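Local structure of FTT_1639c (Francisella tularensis subsp. tularensis, 7KZW) at residues 11-16 against 125-130; 23-28 against 88-93; 47-52 against 80-85; 54-59 against 102-107. The protein is of unknown function, and is represented here by the beta-rich C-terminal part of a longer, probably membrane-anchored protein. The protein carries 3 engineered substitutions. All blocks are in the same frame, centred on the assembly; numbering follows the deposited sequence.

Interaction 1 (11-16 against 125-130)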
loop_
_atom_site.group_PDB
_atom_site.type_symbol
_atom_site.label_atom_id
_atom_site.label_comp_id
_atom_site.label_asym_id
_atom_site.label_seq_id
_atom_site.Cartn_x
_atom_site.Cartn_y
_atom_site.Cartn_z
ATOM N N LEU A 11 2.687 -7.441 3.403
ATOM C CA LEU A 11 3.810 -7.666 4.321
ATOM C C LEU A 11 3.381 -7.845 5.754
ATOM O O LEU A 11 3.958 -8.687 6.473
ATOM C CB LEU A 11 4.742 -6.470 4.335
ATOM C CG LEU A 11 5.686 -6.322 3.180
ATOM C CD1 LEU A 11 6.404 -4.966 3.204
ATOM C CD2 LEU A 11 6.700 -7.458 3.337
ATOM N N LYS A 12 2.389 -7.074 6.192
ATOM C CA LYS A 12 2.078 -6.990 7.614
ATOM C C LYS A 12 0.673 -6.414 7.710
ATOM O O LYS A 12 0.228 -5.674 6.829
ATOM C CB LYS A 12 3.067 -5.992 8.272
ATOM C CG LYS A 12 3.130 -6.052 9.768
ATOM C CD LYS A 12 4.304 -5.200 10.300
ATOM C CE LYS A 12 4.667 -5.624 11.746
ATOM N NZ LYS A 12 4.697 -4.489 12.733
ATOM N N HIS A 13 -0.034 -6.767 8.769
ATOM C CA HIS A 13 -1.309 -6.116 9.079
ATOM C C HIS A 13 -1.447 -6.029 10.588
ATOM O O HIS A 13 -0.770 -6.745 11.332
ATOM C CB HIS A 13 -2.462 -6.923 8.480
ATOM C CG HIS A 13 -2.564 -8.326 9.005
ATOM N ND1 HIS A 13 -3.407 -8.683 10.029
ATOM C CD2 HIS A 13 -1.938 -9.463 8.621
ATOM C CE1 HIS A 13 -3.283 -9.980 10.273
ATOM N NE2 HIS A 13 -2.408 -10.476 9.428
ATOM N N GLY A 14 -2.340 -5.155 11.050
ATOM C CA GLY A 14 -2.555 -5.020 12.483
ATOM C C GLY A 14 -3.661 -4.030 12.759
ATOM O O GLY A 14 -4.284 -3.485 11.838
ATOM N N TYR A 15 -3.907 -3.805 14.045
ATOM C CA TYR A 15 -4.978 -2.899 14.455
ATOM C C TYR A 15 -4.706 -2.405 15.870
ATOM O O TYR A 15 -3.918 -3.002 16.625
ATOM C CB TYR A 15 -6.367 -3.584 14.380
ATOM C CG TYR A 15 -6.608 -4.604 15.456
ATOM C CD1 TYR A 15 -6.018 -5.890 15.394
ATOM C CD2 TYR A 15 -7.435 -4.317 16.532
ATOM C CE1 TYR A 15 -6.253 -6.849 16.392
ATOM C CE2 TYR A 15 -7.649 -5.288 17.535
ATOM C CZ TYR A 15 -7.058 -6.541 17.419
ATOM O OH TYR A 15 -7.231 -7.542 18.369
ATOM N N SER A 16 -5.407 -1.337 16.250
ATOM C CA SER A 16 -5.374 -0.808 17.618
ATOM C C SER A 16 -6.801 -0.600 18.064
ATOM O O SER A 16 -7.507 0.223 17.475
ATOM C CB SER A 16 -4.632 0.542 17.675
ATOM O OG SER A 16 -4.902 1.195 18.927
ATOM N N LEU A 125 -13.672 -3.465 11.264
ATOM C CA LEU A 125 -14.408 -4.625 11.820
ATOM C C LEU A 125 -13.695 -5.929 11.487
ATOM O O LEU A 125 -13.425 -6.763 12.363
ATOM C CB LEU A 125 -15.841 -4.621 11.289
ATOM C CG LEU A 125 -16.740 -5.804 11.701
ATOM C CD1 LEU A 125 -16.844 -5.914 13.193
ATOM C CD2 LEU A 125 -18.092 -5.600 11.037
ATOM N N VAL A 126 -13.350 -6.110 10.217
ATOM C CA VAL A 126 -12.735 -7.365 9.842
ATOM C C VAL A 126 -11.335 -7.461 10.409
ATOM O O VAL A 126 -10.949 -8.462 11.015
ATOM C CB VAL A 126 -12.745 -7.528 8.324
ATOM C CG1 VAL A 126 -11.793 -8.659 7.931
ATOM C CG2 VAL A 126 -14.150 -7.830 7.837
ATOM N N GLU A 127 -10.546 -6.396 10.264
ATOM C CA GLU A 127 -9.142 -6.462 10.617
ATOM C C GLU A 127 -8.940 -6.609 12.109
ATOM O O GLU A 127 -7.928 -7.179 12.548
ATOM C CB GLU A 127 -8.469 -5.197 10.066
ATOM C CG GLU A 127 -7.078 -5.380 9.652
ATOM C CD GLU A 127 -6.879 -6.447 8.609
ATOM O OE1 GLU A 127 -7.738 -6.755 7.743
ATOM O OE2 GLU A 127 -5.816 -7.018 8.677
ATOM N N SER A 128 -9.868 -6.089 12.926
ATOM C CA SER A 128 -9.749 -6.206 14.373
ATOM C C SER A 128 -10.139 -7.584 14.893
ATOM O O SER A 128 -9.975 -7.857 16.087
ATOM C CB SER A 128 -10.519 -5.087 15.061
ATOM O OG SER A 128 -11.898 -5.276 14.859
ATOM N N GLY A 129 -10.590 -8.469 14.007
ATOM C CA GLY A 129 -10.694 -9.864 14.312
ATOM C C GLY A 129 -11.957 -10.297 14.996
ATOM O O GLY A 129 -12.118 -11.493 15.273
ATOM N N GLY A 130 -12.878 -9.379 15.246
ATOM C CA GLY A 130 -14.120 -9.736 15.892
ATOM C C GLY A 130 -15.192 -10.173 14.898
ATOM O O GLY A 130 -15.063 -10.116 13.678
HETATM O O HOH W 1 -5.135 -7.401 12.070
#
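H13 and E127 open the contact between strand 11-16 and the short helix that ends at E127. The side chain of H13 leaves the strand toward 125-130, and with CG between the backbone N and the carbonyl carbon (chi1 61°) it brings ND1 to 3.2 Å from OE2 of E127, ring and carboxylate planes perpendicular. A water links the two residues: it lies in the ring plane 3.0 Å from H13 ND1 and donates to E127 O at 2.8 Å. An imidazole suits this wet place because it can donate a hydrogen bond from one ring nitrogen and accept one at the other. OE2 of E127 also receives a weak hydrogen bond from N24 on the adjacent strand 21-27. G14 O lies 4.0 Å from CG of E127, whose chain bends at chi2. Y15 then offers a flat aromatic face. Its ring lies against the backbone of S128, and S128 CA sits 3.6 Å from the ring centroid, 10° off the normal, a CH-pi contact; S128 CB approaches Y15 CD2 at 3.5 Å. The hydroxyl of S128 turns back to bond Y124 O. At G129 the backbone first departs from helical angles, with the positive phi that glycine adopts readily. The arrangement is a C-terminal helical turn docked on a sheet strand at the surface, with an aromatic ring against the helix end.

Interaction 2 (23-28 against 88-93). Engineered in segment 23-28: M25 (natural residue Ile).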
loop_
_atom_site.group_PDB
_atom_site.type_symbol
_atom_site.label_atom_id
_atom_site.label_comp_id
_atom_site.label_asym_id
_atom_site.label_seq_id
_atom_site.Cartn_x
_atom_site.Cartn_y
_atom_site.Cartn_z
ATOM N N TYR A 23 -4.565 -1.525 9.723
ATOM C CA TYR A 23 -3.787 -1.273 8.527
ATOM C C TYR A 23 -3.411 -2.555 7.822
ATOM O O TYR A 23 -3.409 -3.667 8.388
ATOM C CB TYR A 23 -2.531 -0.446 8.833
ATOM C CG TYR A 23 -1.502 -1.256 9.554
ATOM C CD1 TYR A 23 -0.521 -1.954 8.841
ATOM C CD2 TYR A 23 -1.527 -1.386 10.941
ATOM C CE1 TYR A 23 0.426 -2.718 9.511
ATOM C CE2 TYR A 23 -0.576 -2.206 11.625
ATOM C CZ TYR A 23 0.380 -2.853 10.878
ATOM O OH TYR A 23 1.354 -3.635 11.512
ATOM N N ASN A 24 -3.100 -2.397 6.535
ATOM C CA ASN A 24 -2.403 -3.408 5.727
ATOM C C ASN A 24 -1.186 -2.711 5.135
ATOM O O ASN A 24 -1.305 -1.603 4.563
ATOM C CB ASN A 24 -3.246 -3.908 4.540
ATOM C CG ASN A 24 -4.290 -4.992 4.879
ATOM O OD1 ASN A 24 -4.863 -5.576 3.957
ATOM N ND2 ASN A 24 -4.461 -5.358 6.179
HETATM N N MSE A 25 -0.011 -3.335 5.229
HETATM C CA MSE A 25 1.201 -2.813 4.606
HETATM C C MSE A 25 1.548 -3.709 3.425
HETATM O O MSE A 25 1.696 -4.917 3.613
HETATM C CB MSE A 25 2.346 -2.858 5.626
HETATM C CG MSE A 25 3.631 -2.252 5.143
HETATM SE SE MSE A 25 3.540 -0.346 4.971
HETATM C CE MSE A 25 3.670 0.157 6.824
ATOM N N PHE A 26 1.678 -3.108 2.245
ATOM C CA PHE A 26 2.029 -3.830 1.030
ATOM C C PHE A 26 3.456 -3.524 0.639
ATOM O O PHE A 26 3.906 -2.362 0.765
ATOM C CB PHE A 26 1.096 -3.439 -0.106
ATOM C CG PHE A 26 -0.348 -3.713 0.203
ATOM C CD1 PHE A 26 -0.828 -4.997 0.130
ATOM C CD2 PHE A 26 -1.204 -2.708 0.628
ATOM C CE1 PHE A 26 -2.160 -5.288 0.423
ATOM C CE2 PHE A 26 -2.532 -2.973 0.918
ATOM C CZ PHE A 26 -3.008 -4.256 0.830
ATOM N N GLY A 27 4.172 -4.530 0.151
ATOM C CA GLY A 27 5.551 -4.355 -0.260
ATOM C C GLY A 27 6.215 -5.714 -0.414
ATOM O O GLY A 27 5.534 -6.727 -0.537
ATOM N N PHE A 28 7.545 -5.721 -0.332
ATOM C CA PHE A 28 8.310 -6.923 -0.660
ATOM C C PHE A 28 9.202 -7.331 0.509
ATOM O O PHE A 28 9.566 -6.515 1.362
ATOM C CB PHE A 28 9.189 -6.690 -1.900
ATOM C CG PHE A 28 8.396 -6.278 -3.108
ATOM C CD1 PHE A 28 7.794 -7.243 -3.898
ATOM C CD2 PHE A 28 8.262 -4.926 -3.465
ATOM C CE1 PHE A 28 7.013 -6.910 -4.995
ATOM C CE2 PHE A 28 7.509 -4.570 -4.593
ATOM C CZ PHE A 28 6.892 -5.576 -5.363
ATOM N N ARG A 88 12.622 -0.523 4.236
ATOM C CA ARG A 88 12.153 -1.858 4.571
ATOM C C ARG A 88 11.300 -2.440 3.463
ATOM O O ARG A 88 10.504 -3.355 3.697
ATOM C CB ARG A 88 11.386 -1.850 5.887
ATOM C CG ARG A 88 12.242 -1.582 7.096
ATOM C CD ARG A 88 11.493 -1.903 8.402
ATOM N NE ARG A 88 10.097 -1.448 8.395
ATOM C CZ ARG A 88 9.712 -0.298 8.942
ATOM N NH1 ARG A 88 10.623 0.466 9.533
ATOM N NH2 ARG A 88 8.435 0.091 8.903
ATOM N N ASN A 89 11.427 -1.884 2.254
ATOM C CA ASN A 89 10.749 -2.386 1.059
ATOM C C ASN A 89 9.230 -2.338 1.159
ATOM O O ASN A 89 8.522 -3.164 0.573
ATOM C CB ASN A 89 11.282 -3.753 0.630
ATOM C CG ASN A 89 12.700 -3.649 0.205
ATOM O OD1 ASN A 89 13.030 -2.893 -0.678
ATOM N ND2 ASN A 89 13.580 -4.376 0.907
ATOM N N GLU A 90 8.729 -1.338 1.877
ATOM C CA GLU A 90 7.287 -1.075 1.914
ATOM C C GLU A 90 6.897 -0.119 0.787
ATOM O O GLU A 90 7.617 0.875 0.508
ATOM C CB GLU A 90 6.931 -0.439 3.234
ATOM C CG GLU A 90 7.317 -1.315 4.454
ATOM C CD GLU A 90 7.242 -0.567 5.757
ATOM O OE1 GLU A 90 7.468 0.661 5.751
ATOM O OE2 GLU A 90 6.946 -1.214 6.783
ATOM N N LEU A 91 5.786 -0.429 0.097
ATOM C CA LEU A 91 5.284 0.440 -0.963
ATOM C C LEU A 91 4.087 1.270 -0.491
ATOM O O LEU A 91 3.992 2.460 -0.798
ATOM C CB LEU A 91 4.920 -0.363 -2.225
ATOM C CG LEU A 91 4.626 0.570 -3.407
ATOM C CD1 LEU A 91 5.912 1.270 -3.971
ATOM C CD2 LEU A 91 3.988 -0.276 -4.513
ATOM N N LEU A 92 3.092 0.617 0.144
ATOM C CA LEU A 92 1.842 1.297 0.468
ATOM C C LEU A 92 1.409 0.869 1.842
ATOM O O LEU A 92 1.345 -0.331 2.120
ATOM C CB LEU A 92 0.730 0.873 -0.491
ATOM C CG LEU A 92 0.894 1.216 -1.950
ATOM C CD1 LEU A 92 -0.281 0.539 -2.776
ATOM C CD2 LEU A 92 0.857 2.738 -2.210
ATOM N N LYS A 93 0.997 1.841 2.661
ATOM C CA LYS A 93 0.281 1.533 3.906
ATOM C C LYS A 93 -1.170 1.943 3.742
ATOM O O LYS A 93 -1.476 3.125 3.549
ATOM C CB LYS A 93 0.854 2.300 5.076
ATOM C CG LYS A 93 0.236 1.800 6.381
ATOM C CD LYS A 93 0.838 2.618 7.533
ATOM C CE LYS A 93 0.263 2.127 8.880
ATOM N NZ LYS A 93 0.808 2.912 10.052
HETATM O O HOH W 2 10.297 -6.248 3.932
#
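A classic beta bulge sets two residues, L91 and L92, against F26 in the antiparallel pairing of strands 21-27 and 90-97. Along 88-93, R88 comes first: a water donates both to its O and to F28 O, tying the two segments before the strands pair, while R88 NH2 forms a salt bridge with OE2 of E90. N89 has positive phi (62°), a conformation asparagine tolerates well; its O accepts the F28 N-H at 2.9 Å, and its side-chain OD1 is held by N39. E90 pairs with G27, whose bare CA comes 3.3 Å from N89 O, a close approach that suits a glycine. The carboxylate of E90 lies against the end of M25, an engineered selenomethionine (isoleucine in the natural sequence) bent at chi2 and chi3, with M25 CE 3.6 Å from E90 OE2. L91 and L92 both give their N-H to F26 O, the first in the carbonyl plane at 2.8 Å, the second tilted from it at 3.2 Å. F26 N answers with a nearly straight bond to L92 O (2.8 Å, 177°). Leucine suits L92, which shares an apolar face with F26 and touches V107. K93, fully extended with CG anti to its backbone N, passes M25 and Y23. Its NZ forms a salt bridge with E95 and is at most weakly drawn to the Y23 ring; its CE rests 3.8 Å from Y23 CB.

Interaction 3 (47-52 against 80-85)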
loop_
_atom_site.group_PDB
_atom_site.type_symbol
_atom_site.label_atom_id
_atom_site.label_comp_id
_atom_site.label_asym_id
_atom_site.label_seq_id
_atom_site.Cartn_x
_atom_site.Cartn_y
_atom_site.Cartn_z
ATOM N N GLU A 47 11.274 3.748 -9.506
ATOM C CA GLU A 47 9.985 4.419 -9.536
ATOM C C GLU A 47 8.879 3.385 -9.722
ATOM O O GLU A 47 8.916 2.591 -10.684
ATOM C CB GLU A 47 9.891 5.359 -10.755
ATOM C CG GLU A 47 10.047 6.791 -10.424
ATOM C CD GLU A 47 9.957 7.732 -11.624
ATOM O OE1 GLU A 47 9.233 7.461 -12.555
ATOM O OE2 GLU A 47 10.762 8.707 -11.618
ATOM N N PHE A 48 7.844 3.439 -8.894
ATOM C CA PHE A 48 6.601 2.709 -9.112
ATOM C C PHE A 48 5.542 3.686 -9.606
ATOM O O PHE A 48 5.335 4.747 -8.977
ATOM C CB PHE A 48 6.109 2.051 -7.818
ATOM C CG PHE A 48 6.933 0.842 -7.430
ATOM C CD1 PHE A 48 8.220 0.952 -6.966
ATOM C CD2 PHE A 48 6.341 -0.431 -7.479
ATOM C CE1 PHE A 48 8.940 -0.171 -6.582
ATOM C CE2 PHE A 48 7.084 -1.590 -7.096
ATOM C CZ PHE A 48 8.394 -1.436 -6.660
ATOM N N LEU A 49 4.976 3.436 -10.782
ATOM C CA LEU A 49 3.964 4.289 -11.383
ATOM C C LEU A 49 2.661 3.577 -11.072
ATOM O O LEU A 49 2.431 2.439 -11.507
ATOM C CB LEU A 49 4.232 4.440 -12.869
ATOM C CG LEU A 49 5.631 4.991 -13.130
ATOM C CD1 LEU A 49 5.827 4.992 -14.667
ATOM C CD2 LEU A 49 5.822 6.445 -12.592
ATOM N N VAL A 50 1.831 4.190 -10.225
ATOM C CA VAL A 50 0.742 3.493 -9.565
ATOM C C VAL A 50 -0.580 4.103 -9.972
ATOM O O VAL A 50 -0.748 5.311 -9.971
ATOM C CB VAL A 50 0.893 3.530 -8.036
ATOM C CG1 VAL A 50 -0.227 2.627 -7.417
ATOM C CG2 VAL A 50 2.281 3.089 -7.614
ATOM N N ASN A 51 -1.534 3.242 -10.322
ATOM C CA ASN A 51 -2.905 3.660 -10.498
ATOM C C ASN A 51 -3.741 2.960 -9.433
ATOM O O ASN A 51 -3.671 1.731 -9.296
ATOM C CB ASN A 51 -3.432 3.140 -11.837
ATOM C CG ASN A 51 -3.070 4.008 -12.977
ATOM O OD1 ASN A 51 -2.123 3.704 -13.742
ATOM N ND2 ASN A 51 -3.852 5.083 -13.136
ATOM N N ILE A 52 -4.509 3.708 -8.659
ATOM C CA ILE A 52 -5.440 3.072 -7.748
ATOM C C ILE A 52 -6.865 3.508 -8.075
ATOM O O ILE A 52 -7.102 4.549 -8.699
ATOM C CB ILE A 52 -5.137 3.364 -6.294
ATOM C CG1 ILE A 52 -5.544 4.796 -5.967
ATOM C CG2 ILE A 52 -3.669 3.116 -6.030
ATOM C CD1 ILE A 52 -5.670 5.016 -4.475
ATOM N N SER A 80 -3.743 8.486 -9.831
ATOM C CA SER A 80 -2.453 7.923 -10.176
ATOM C C SER A 80 -1.356 8.725 -9.484
ATOM O O SER A 80 -1.500 9.920 -9.193
ATOM C CB SER A 80 -2.185 7.929 -11.700
ATOM O OG SER A 80 -2.024 9.249 -12.211
ATOM N N PHE A 81 -0.262 8.047 -9.209
ATOM C CA PHE A 81 0.829 8.713 -8.494
ATOM C C PHE A 81 2.136 7.949 -8.696
ATOM O O PHE A 81 2.137 6.787 -9.125
ATOM C CB PHE A 81 0.533 8.877 -6.977
ATOM C CG PHE A 81 0.175 7.573 -6.257
ATOM C CD1 PHE A 81 -1.134 7.084 -6.287
ATOM C CD2 PHE A 81 1.135 6.835 -5.575
ATOM C CE1 PHE A 81 -1.458 5.916 -5.636
ATOM C CE2 PHE A 81 0.801 5.656 -4.936
ATOM C CZ PHE A 81 -0.468 5.197 -4.953
ATOM N N THR A 82 3.222 8.586 -8.293
ATOM C CA THR A 82 4.555 7.958 -8.282
ATOM C C THR A 82 4.948 7.628 -6.860
ATOM O O THR A 82 4.790 8.465 -5.971
ATOM C CB THR A 82 5.563 8.924 -8.837
ATOM O OG1 THR A 82 5.105 9.431 -10.081
ATOM C CG2 THR A 82 6.963 8.200 -9.024
ATOM N N ALA A 83 5.421 6.423 -6.632
ATOM C CA ALA A 83 5.789 5.945 -5.289
ATOM C C ALA A 83 7.115 5.214 -5.314
ATOM O O ALA A 83 7.550 4.708 -6.361
ATOM C CB ALA A 83 4.736 4.949 -4.792
ATOM N N TYR A 84 7.796 5.219 -4.180
ATOM C CA TYR A 84 9.087 4.586 -4.019
ATOM C C TYR A 84 9.036 3.667 -2.824
ATOM O O TYR A 84 8.302 3.903 -1.878
ATOM C CB TYR A 84 10.155 5.657 -3.770
ATOM C CG TYR A 84 10.312 6.566 -4.968
ATOM C CD1 TYR A 84 9.533 7.697 -5.116
ATOM C CD2 TYR A 84 11.218 6.243 -5.963
ATOM C CE1 TYR A 84 9.665 8.522 -6.246
ATOM C CE2 TYR A 84 11.324 7.030 -7.114
ATOM C CZ TYR A 84 10.574 8.177 -7.196
ATOM O OH TYR A 84 10.687 9.005 -8.317
ATOM N N LEU A 85 9.856 2.620 -2.850
ATOM C CA LEU A 85 9.910 1.699 -1.727
ATOM C C LEU A 85 10.680 2.312 -0.562
ATOM O O LEU A 85 11.760 2.891 -0.748
ATOM C CB LEU A 85 10.642 0.435 -2.160
ATOM C CG LEU A 85 9.875 -0.463 -3.128
ATOM C CD1 LEU A 85 10.802 -1.564 -3.609
ATOM C CD2 LEU A 85 8.637 -1.082 -2.408
HETATM O O HOH W 3 13.125 9.002 -9.529
#
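V50 lies over one face of the F81 ring, and this crossing of a beta-branched chain with an aromatic is the central packing of the contact. CB of V50 is 3.9 Å from the F81 ring centroid, 18° off the normal and displaced toward the rim, a CH-pi contact; V50 CG1 reaches F81 CZ at 3.6 Å. F81 carries its CG between the backbone N and the carbonyl carbon (chi1 54°), which swings the ring over the neighbouring strand instead of along its own. In one of its two conformers I52 meets the edge of the same ring through CG2, roughly at a right angle, while Y64 stacks on F81. Further along this apolar face F48 passes A83 and crosses L85 obliquely, with F48 CE1 3.6 Å from L85 CG. The backbones run antiparallel, and F48 pairs with A83 and V50 with F81 through two reciprocal bonds each; those that F48 N and V50 N give are both 2.8 Å, to A83 O and F81 O respectively. Beside T82, E47 and Y84 lie side by side, carboxylate and ring almost perpendicular, and a water donates to E47 OE2 at 3.2 Å and bonds Y84 OH at 2.7 Å. The chemistry follows the sheet: F48, V50, F81 and A83 share an apolar face toward L91, L92 and V107, whereas T82, N51 and S80, with L49 among them, are partly or fully exposed on the other.

Interaction 4 (54-59 against 102-107)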
loop_
_atom_site.group_PDB
_atom_site.type_symbol
_atom_site.label_atom_id
_atom_site.label_comp_id
_atom_site.label_asym_id
_atom_site.label_seq_id
_atom_site.Cartn_x
_atom_site.Cartn_y
_atom_site.Cartn_z
ATOM N N VAL A 54 -10.838 3.412 -6.329
ATOM C CA VAL A 54 -11.481 3.295 -5.029
ATOM C C VAL A 54 -12.983 3.376 -5.223
ATOM O O VAL A 54 -13.474 4.261 -5.963
ATOM C CB VAL A 54 -10.993 4.394 -4.067
ATOM C CG1 VAL A 54 -11.731 4.404 -2.736
ATOM C CG2 VAL A 54 -9.447 4.321 -3.816
ATOM N N GLY A 55 -13.716 2.460 -4.600
ATOM C CA GLY A 55 -15.170 2.500 -4.572
ATOM C C GLY A 55 -15.619 3.023 -3.224
ATOM O O GLY A 55 -15.353 4.186 -2.877
ATOM N N ASP A 56 -16.308 2.208 -2.447
ATOM C CA ASP A 56 -16.643 2.597 -1.084
ATOM C C ASP A 56 -15.372 3.010 -0.373
ATOM O O ASP A 56 -14.381 2.287 -0.412
ATOM C CB ASP A 56 -17.237 1.421 -0.309
ATOM C CG ASP A 56 -18.621 0.992 -0.830
ATOM O OD1 ASP A 56 -19.341 1.765 -1.478
ATOM O OD2 ASP A 56 -19.072 -0.177 -0.531
ATOM N N ASN A 57 -15.419 4.130 0.360
ATOM C CA ASN A 57 -14.323 4.516 1.257
ATOM C C ASN A 57 -14.918 5.368 2.376
ATOM O O ASN A 57 -15.251 6.541 2.149
ATOM C CB ASN A 57 -13.197 5.272 0.553
ATOM C CG ASN A 57 -12.106 5.660 1.545
ATOM O OD1 ASN A 57 -12.195 5.282 2.719
ATOM N ND2 ASN A 57 -11.088 6.344 1.097
ATOM N N GLN A 58 -15.071 4.794 3.564
ATOM C CA GLN A 58 -15.304 5.563 4.777
ATOM C C GLN A 58 -14.066 5.421 5.645
ATOM O O GLN A 58 -13.729 4.302 6.061
ATOM C CB GLN A 58 -16.547 5.098 5.528
ATOM C CG GLN A 58 -16.808 5.880 6.784
ATOM C CD GLN A 58 -18.116 5.456 7.408
ATOM O OE1 GLN A 58 -18.835 4.614 6.849
ATOM N NE2 GLN A 58 -18.408 5.982 8.596
ATOM N N GLY A 59 -13.382 6.521 5.901
ATOM C CA GLY A 59 -12.332 6.540 6.904
ATOM C C GLY A 59 -11.003 5.906 6.540
ATOM O O GLY A 59 -10.199 5.646 7.454
ATOM N N ASN A 102 -14.148 1.395 6.145
ATOM C CA ASN A 102 -14.228 0.349 5.135
ATOM C C ASN A 102 -13.817 0.937 3.810
ATOM O O ASN A 102 -14.238 2.049 3.472
ATOM C CB ASN A 102 -15.682 -0.083 5.074
ATOM C CG ASN A 102 -15.956 -1.110 3.972
ATOM O OD1 ASN A 102 -15.489 -2.216 4.075
ATOM N ND2 ASN A 102 -16.691 -0.710 2.934
ATOM N N ILE A 103 -13.060 0.154 3.034
ATOM C CA ILE A 103 -12.692 0.592 1.686
ATOM C C ILE A 103 -12.616 -0.628 0.753
ATOM O O ILE A 103 -12.060 -1.679 1.097
ATOM C CB ILE A 103 -11.349 1.361 1.710
ATOM C CG1 ILE A 103 -11.008 1.840 0.296
ATOM C CG2 ILE A 103 -10.185 0.503 2.309
ATOM C CD1 ILE A 103 -9.796 2.777 0.250
ATOM N N ASP A 104 -13.133 -0.462 -0.456
ATOM C CA ASP A 104 -12.873 -1.393 -1.565
ATOM C C ASP A 104 -11.957 -0.709 -2.582
ATOM O O ASP A 104 -12.191 0.431 -2.993
ATOM C CB ASP A 104 -14.166 -1.698 -2.299
ATOM C CG ASP A 104 -15.150 -2.426 -1.433
ATOM O OD1 ASP A 104 -14.763 -3.435 -0.769
ATOM O OD2 ASP A 104 -16.365 -2.104 -1.440
ATOM N N TYR A 105 -10.912 -1.426 -3.008
ATOM C CA TYR A 105 -9.889 -0.769 -3.825
ATOM C C TYR A 105 -9.301 -1.763 -4.827
ATOM O O TYR A 105 -9.466 -2.997 -4.713
ATOM C CB TYR A 105 -8.726 -0.243 -2.944
ATOM C CG TYR A 105 -8.047 -1.355 -2.200
ATOM C CD1 TYR A 105 -7.006 -2.092 -2.795
ATOM C CD2 TYR A 105 -8.452 -1.714 -0.934
ATOM C CE1 TYR A 105 -6.443 -3.156 -2.129
ATOM C CE2 TYR A 105 -7.849 -2.763 -0.248
ATOM C CZ TYR A 105 -6.842 -3.491 -0.879
ATOM O OH TYR A 105 -6.202 -4.550 -0.307
ATOM N N LYS A 106 -8.642 -1.171 -5.843
ATOM C CA LYS A 106 -7.812 -1.936 -6.792
ATOM C C LYS A 106 -6.535 -1.114 -6.972
ATOM O O LYS A 106 -6.598 0.090 -7.164
ATOM C CB LYS A 106 -8.503 -2.133 -8.133
ATOM C CG LYS A 106 -7.607 -2.843 -9.162
ATOM C CD LYS A 106 -8.433 -3.126 -10.464
ATOM C CE LYS A 106 -7.648 -3.971 -11.496
ATOM N NZ LYS A 106 -7.544 -5.404 -11.117
ATOM N N VAL A 107 -5.383 -1.766 -6.845
ATOM C CA VAL A 107 -4.076 -1.147 -7.067
ATOM C C VAL A 107 -3.427 -1.809 -8.255
ATOM O O VAL A 107 -3.372 -3.044 -8.314
ATOM C CB VAL A 107 -3.164 -1.338 -5.835
ATOM C CG1 VAL A 107 -1.764 -0.762 -6.111
ATOM C CG2 VAL A 107 -3.799 -0.779 -4.560
#
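V54 pairs with Y105 and N57 with I103 in antiparallel fashion, but two residues, G55 and D56, stand against the single D104 between those pairs, a beta bulge where the chain turns a corner. D104 bonds to both: its O accepts from G55 N at 3.0 Å and its N donates to D56 O at 3.0 Å. G55 has a backbone shape (phi -102°, psi -116°) that residues with a side chain seldom adopt. Past the bulge, Q58 and N102 exchange two backbone bonds of 2.9 Å, from Q58 N to N102 O and from N102 N to Q58 O. On the face of V54, N57 and I103, V54 crosses I103 at about a right angle, CG1 of V54 lying 3.9 Å from CD1 of I103, and the amide of N57 runs beside that isoleucine while its ND2 bonds T76 O and C60 O. On the side of N102, D56 and D104 lie side by side, their OD2 atoms 3.4 Å apart. N121 bonds OD1 of D104 and also OD1 of N102. Two carboxylates this close, both acceptors if ionised, would be expected to repel and might raise the pKa of one; D104, at least, has the N121 amide to offset some of that cost.

How the interactions relate
All four contacts reach one mixed sheet, which curls so that strand 90-97 faces strand 102-111. Interactions 1 and 2 touch where neighbouring strands 6-16 and 21-27 meet and L11 and K12 probably hydrogen-bond M25. Interactions 3 and 4 share strand 48-58, which strand 79-83 and strand 102-111 flank, and their centres are about 17 Å apart. Interaction 2 reaches both across the interior: L91 meets F48, and F26 meets Y105. The centres of interactions 1 and 3, about 25 Å apart, lie on opposite sides of the chain's centre. Interactions 2 to 4 are nested within the loop closed by interaction 1, and interaction 4 crosses 2 and 3 in sequence, so residues distant along the chain interlock in one compact domain.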